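Local coordinates for protein osa (PDB 4O7K) that suppresses the oncogenicity of Agrobacterium tumefaciens, acting as a plasmid fertility inhibition factor of the ParB/Srx superfamily, at residues M144-A148 with H149-V153; A175-V179 with S180-E184. The protein carries 1 engineered substitution. All blocks are in the same frame, centred on the assembly; numbering follows the deposited sequence.

Contact 1: M144-A148 with H149-V153. With PO4 (phosphate ion), chain C.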
loop_
_atom_site.group_PDB
_atom_site.type_symbol
_atom_site.label_atom_id
_atom_site.label_comp_id
_atom_site.label_asym_id
_atom_site.label_seq_id
_atom_site.Cartn_x
_atom_site.Cartn_y
_atom_site.Cartn_z
ATOM N N MET A 144 -5.987 -1.536 -3.597
ATOM C CA MET A 144 -7.385 -1.541 -3.164
ATOM C C MET A 144 -7.734 -2.833 -2.427
ATOM O O MET A 144 -8.443 -2.821 -1.418
ATOM C CB MET A 144 -8.329 -1.366 -4.358
ATOM C CG MET A 144 -8.230 -0.022 -5.061
ATOM S SD MET A 144 -9.441 0.037 -6.394
ATOM C CE MET A 144 -8.903 1.497 -7.306
ATOM N N TRP A 145 -7.241 -3.946 -2.958
ATOM C CA TRP A 145 -7.512 -5.253 -2.371
ATOM C C TRP A 145 -7.017 -5.255 -0.926
ATOM O O TRP A 145 -7.767 -5.588 -0.009
ATOM C CB TRP A 145 -6.847 -6.368 -3.194
ATOM C CG TRP A 145 -7.249 -7.776 -2.769
ATOM C CD1 TRP A 145 -8.258 -8.544 -3.297
ATOM C CD2 TRP A 145 -6.651 -8.566 -1.728
ATOM N NE1 TRP A 145 -8.318 -9.759 -2.650
ATOM C CE2 TRP A 145 -7.344 -9.797 -1.682
ATOM C CE3 TRP A 145 -5.598 -8.348 -0.828
ATOM C CZ2 TRP A 145 -7.017 -10.805 -0.780
ATOM C CZ3 TRP A 145 -5.274 -9.351 0.065
ATOM C CH2 TRP A 145 -5.982 -10.569 0.082
ATOM N N LEU A 146 -5.772 -4.816 -0.727
ATOM C CA LEU A 146 -5.159 -4.804 0.599
ATOM C C LEU A 146 -5.926 -3.892 1.539
ATOM O O LEU A 146 -6.193 -4.245 2.684
ATOM C CB LEU A 146 -3.683 -4.370 0.524
ATOM C CG LEU A 146 -2.700 -5.294 -0.214
ATOM C CD1 LEU A 146 -1.467 -4.518 -0.659
ATOM C CD2 LEU A 146 -2.289 -6.455 0.675
ATOM N N LEU A 147 -6.294 -2.721 1.039
ATOM C CA LEU A 147 -7.014 -1.743 1.849
ATOM C C LEU A 147 -8.411 -2.243 2.234
ATOM O O LEU A 147 -8.818 -2.162 3.401
ATOM C CB LEU A 147 -7.101 -0.418 1.101
ATOM C CG LEU A 147 -5.780 0.344 1.030
ATOM C CD1 LEU A 147 -5.988 1.642 0.258
ATOM C CD2 LEU A 147 -5.240 0.609 2.442
ATOM N N ALA A 148 -9.130 -2.781 1.255
ATOM C CA ALA A 148 -10.484 -3.278 1.492
ATOM C C ALA A 148 -10.456 -4.475 2.434
ATOM O O ALA A 148 -11.420 -4.716 3.163
ATOM C CB ALA A 148 -11.167 -3.647 0.172
ATOM N N HIS A 149 -9.346 -5.211 2.438
ATOM C CA HIS A 149 -9.210 -6.369 3.337
ATOM C C HIS A 149 -8.563 -5.997 4.668
ATOM O O HIS A 149 -8.275 -6.865 5.496
ATOM C CB HIS A 149 -8.405 -7.481 2.667
ATOM C CG HIS A 149 -9.185 -8.256 1.655
ATOM N ND1 HIS A 149 -9.274 -7.880 0.335
ATOM C CD2 HIS A 149 -9.926 -9.384 1.778
ATOM C CE1 HIS A 149 -10.033 -8.744 -0.316
ATOM N NE2 HIS A 149 -10.435 -9.671 0.536
ATOM N N GLU A 150 -8.353 -4.700 4.873
ATOM C CA GLU A 150 -7.827 -4.198 6.140
ATOM C C GLU A 150 -6.457 -4.777 6.492
ATOM O O GLU A 150 -6.186 -5.082 7.650
ATOM C CB GLU A 150 -8.800 -4.502 7.283
ATOM C CG GLU A 150 -10.254 -4.181 6.982
ATOM C CD GLU A 150 -10.592 -2.741 7.260
ATOM O OE1 GLU A 150 -9.686 -1.994 7.693
ATOM O OE2 GLU A 150 -11.766 -2.355 7.055
ATOM N N VAL A 151 -5.600 -4.964 5.497
ATOM C CA VAL A 151 -4.219 -5.315 5.788
ATOM C C VAL A 151 -3.574 -4.107 6.474
ATOM O O VAL A 151 -3.551 -2.999 5.908
ATOM C CB VAL A 151 -3.454 -5.702 4.520
ATOM C CG1 VAL A 151 -2.011 -6.019 4.853
ATOM C CG2 VAL A 151 -4.143 -6.881 3.849
ATOM N N ALA A 152 -3.081 -4.313 7.695
ATOM C CA ALA A 152 -2.660 -3.203 8.558
ATOM C C ALA A 152 -1.451 -2.439 8.020
ATOM O O ALA A 152 -1.417 -1.197 8.026
ATOM C CB ALA A 152 -2.355 -3.722 9.956
ATOM N N VAL A 153 -0.456 -3.202 7.582
ATOM C CA VAL A 153 0.796 -2.662 7.061
ATOM C C VAL A 153 1.191 -3.487 5.841
ATOM O O VAL A 153 1.040 -4.715 5.829
ATOM C CB VAL A 153 1.932 -2.690 8.132
ATOM C CG1 VAL A 153 3.250 -2.173 7.560
ATOM C CG2 VAL A 153 1.541 -1.876 9.358
HETATM P P PO4 C . -11.334 -12.331 -1.607
HETATM O O1 PO4 C . -11.237 -11.040 -2.407
HETATM O O2 PO4 C . -11.627 -12.018 -0.158
HETATM O O3 PO4 C . -12.441 -13.205 -2.147
HETATM O O4 PO4 C . -10.035 -13.090 -1.714
HETATM O O HOH W 1 -8.034 -0.411 5.344
#

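Contact 2: A175-V179 with S180-E184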
loop_
_atom_site.group_PDB
_atom_site.type_symbol
_atom_site.label_atom_id
_atom_site.label_comp_id
_atom_site.label_asym_id
_atom_site.label_seq_id
_atom_site.Cartn_x
_atom_site.Cartn_y
_atom_site.Cartn_z
ATOM N N ALA A 175 11.606 3.524 8.788
ATOM C CA ALA A 175 12.505 4.039 7.762
ATOM C C ALA A 175 12.480 3.163 6.505
ATOM O O ALA A 175 12.281 1.943 6.593
ATOM C CB ALA A 175 13.932 4.136 8.310
ATOM N N PRO A 176 12.694 3.777 5.327
ATOM C CA PRO A 176 12.736 2.974 4.109
ATOM C C PRO A 176 13.967 2.099 4.100
ATOM O O PRO A 176 14.883 2.360 4.869
ATOM C CB PRO A 176 12.829 4.018 2.982
ATOM C CG PRO A 176 12.586 5.336 3.621
ATOM C CD PRO A 176 12.971 5.196 5.053
ATOM N N ILE A 177 14.007 1.113 3.214
ATOM C CA ILE A 177 15.221 0.333 3.005
ATOM C C ILE A 177 15.390 0.074 1.514
ATOM O O ILE A 177 14.428 -0.251 0.814
ATOM C CB ILE A 177 15.199 -1.017 3.797
ATOM C CG1 ILE A 177 16.526 -1.757 3.628
ATOM C CG2 ILE A 177 14.011 -1.901 3.374
ATOM C CD1 ILE A 177 16.672 -2.960 4.557
ATOM N N GLN A 178 16.609 0.245 1.013
ATOM C CA GLN A 178 16.846 0.056 -0.416
ATOM C C GLN A 178 16.701 -1.412 -0.785
ATOM O O GLN A 178 17.124 -2.294 -0.036
ATOM C CB GLN A 178 18.227 0.570 -0.816
ATOM C CG GLN A 178 18.488 0.494 -2.312
ATOM C CD GLN A 178 19.722 1.267 -2.722
ATOM O OE1 GLN A 178 20.305 1.990 -1.915
ATOM N NE2 GLN A 178 20.132 1.116 -3.980
ATOM N N VAL A 179 16.079 -1.672 -1.928
ATOM C CA VAL A 179 15.813 -3.039 -2.353
ATOM C C VAL A 179 17.088 -3.885 -2.378
ATOM O O VAL A 179 17.093 -5.020 -1.906
ATOM C CB VAL A 179 15.133 -3.059 -3.731
ATOM C CG1 VAL A 179 15.146 -4.475 -4.326
ATOM C CG2 VAL A 179 13.714 -2.555 -3.597
ATOM N N SER A 180 18.175 -3.320 -2.893
ATOM C CA SER A 180 19.441 -4.047 -2.976
ATOM C C SER A 180 19.947 -4.471 -1.592
ATOM O O SER A 180 20.468 -5.573 -1.421
ATOM C CB SER A 180 20.494 -3.190 -3.689
ATOM O OG SER A 180 20.810 -2.051 -2.914
ATOM N N LYS A 181 19.791 -3.595 -0.605
ATOM C CA LYS A 181 20.254 -3.886 0.739
ATOM C C LYS A 181 19.376 -4.955 1.394
ATOM O O LYS A 181 19.876 -5.833 2.111
ATOM C CB LYS A 181 20.273 -2.614 1.588
ATOM C CG LYS A 181 20.768 -2.820 3.020
ATOM C CD LYS A 181 20.955 -1.485 3.726
ATOM C CE LYS A 181 21.562 -1.651 5.112
ATOM N NZ LYS A 181 20.596 -2.242 6.079
ATOM N N LEU A 182 18.071 -4.890 1.147
ATOM C CA LEU A 182 17.157 -5.867 1.736
ATOM C C LEU A 182 17.408 -7.245 1.128
ATOM O O LEU A 182 17.476 -8.248 1.852
ATOM C CB LEU A 182 15.692 -5.454 1.539
ATOM C CG LEU A 182 14.692 -6.384 2.236
ATOM C CD1 LEU A 182 14.975 -6.452 3.727
ATOM C CD2 LEU A 182 13.261 -5.957 2.010
ATOM N N ARG A 183 17.553 -7.291 -0.195
ATOM C CA ARG A 183 17.840 -8.553 -0.878
ATOM C C ARG A 183 19.103 -9.190 -0.298
ATOM O O ARG A 183 19.139 -10.386 0.007
ATOM C CB ARG A 183 17.987 -8.328 -2.384
ATOM C CG ARG A 183 16.656 -8.241 -3.118
ATOM C CD ARG A 183 16.831 -7.825 -4.573
ATOM N NE ARG A 183 15.563 -7.828 -5.297
ATOM C CZ ARG A 183 15.360 -7.191 -6.451
ATOM N NH1 ARG A 183 16.341 -6.496 -7.009
ATOM N NH2 ARG A 183 14.176 -7.243 -7.050
ATOM N N GLU A 184 20.130 -8.372 -0.112
ATOM C CA GLU A 184 21.392 -8.855 0.427
ATOM C C GLU A 184 21.248 -9.347 1.877
ATOM O O GLU A 184 21.821 -10.368 2.233
ATOM C CB GLU A 184 22.456 -7.752 0.315
ATOM C CG GLU A 184 23.527 -7.733 1.395
ATOM C CD GLU A 184 24.628 -6.714 1.099
ATOM O OE1 GLU A 184 24.304 -5.567 0.703
ATOM O OE2 GLU A 184 25.818 -7.062 1.265
#

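Contact 1: M144-A148 with H149-V153
The imidazole of His149 lies over one face of the Trp145 indole as an offset stack, its ring centre 3.9 Å from that of the six-membered Trp145 ring, with the planes 30° apart. Between the two rings the closest approach is His149 CE1 to Trp145 NE1, 3.1 Å. At the edge of the imidazole, near its plane, sits an oxygen of a phosphate ion that probably comes from the crystallisation liquor: His149 NE2 donates to O2 at 2.7 Å in a nearly straight bond. Trp145 NE1 makes a longer bond to O1 of the same ion. The other ring nitrogen, His149 ND1, gives its N-H to Trp145 O at 2.8 Å; that oxygen lies in the imidazole plane and also accepts the backbone N-H of His149, the two donors arriving from opposite faces of the carbonyl plane. Bonded at both ND1 and NE2, the ring is held against rotation.

Beyond the rings the helix ends. Val151 N bonds to Leu146 O at 3.0 Å and Glu150 N to Leu147 O, while Leu146 CD2 packs 3.7 Å from Val151 CG2. His52 NE2 is also hydrogen-bonded to the phosphate, and its ring meets both others edge-to-face. Glu150, with positive phi, is the C-prime residue of a Schellman motif that closes helix 140-148 beside the site where the phosphate is held.

Contact 2: A175-V179 with S180-E184
Arg183 lays its side chain along Val179, one helical turn earlier. Its CB and CG each pass 3.5 Å from Val179 O, the carbonyl that also accepts the backbone N-H of Arg183 at 2.9 Å. CD moves on to the methyl group, 3.8 Å from Val179 CG1, and the flat end follows: CG1 sits over the centre of one guanidinium face, 3.5 Å from Arg183 CZ. Because Val179 CG1 stands anti to its own backbone N (chi1 167°), this branch is turned to the guanidinium. The chain is extended from CG to NE, and its tip reaches hydrogen-bonding partners beyond the helix: NH1 bonds to Gln64 OE1, and NH2 to the carbonyl oxygens of Ala59 and Ala62. These acceptors hold the charged group flat against the valine methyl.

Gln178 occupies the N-cap position. Its carbonyl oxygen takes the N-H of Leu182 at 3.0 Å, and a weak bond from Lys181 N besides. Its amide runs beside the Ser180 hydroxyl without bonding to it; NE2 instead donates to Gln64 O. From the strand residue before the cap, Ile177 CD1 meets Leu182 CD1 at 4.0 Å, the two side chains crossing at about a right angle.

The turn from strand 177-178 into helix 179-189 is thus fastened by backbone bonds, an apolar touch and the arginine laid over valine. Strand 177-178 is an outer member of the three-stranded antiparallel sheet, paired with strand 67-72 through the backbones of Ile177 and Ile68. Val179 and Leu182 turn their side chains onto that same strand, joining the first turn of the C-terminal helix to the sheet.

Contact 1 closes a helix, 140-148, and contact 2 opens another, 179-189. They lie about 23 Å apart, centre to centre, and do not touch. Both are partly buried, but the centre of contact 1 is about 8 Å from the centre of the chain and that of contact 2 about 17 Å from it, toward the periphery. Each adjoins an outer strand of the same three-stranded sheet: 153-158, which begins at the last residue of contact 1, and 177-178 within contact 2. The chemistry differs accordingly: stacked aromatic rings share an anion in the deeper contact, while the peripheral one sets aliphatic groups beside a guanidinium held by neighbouring loop carbonyls and an amide.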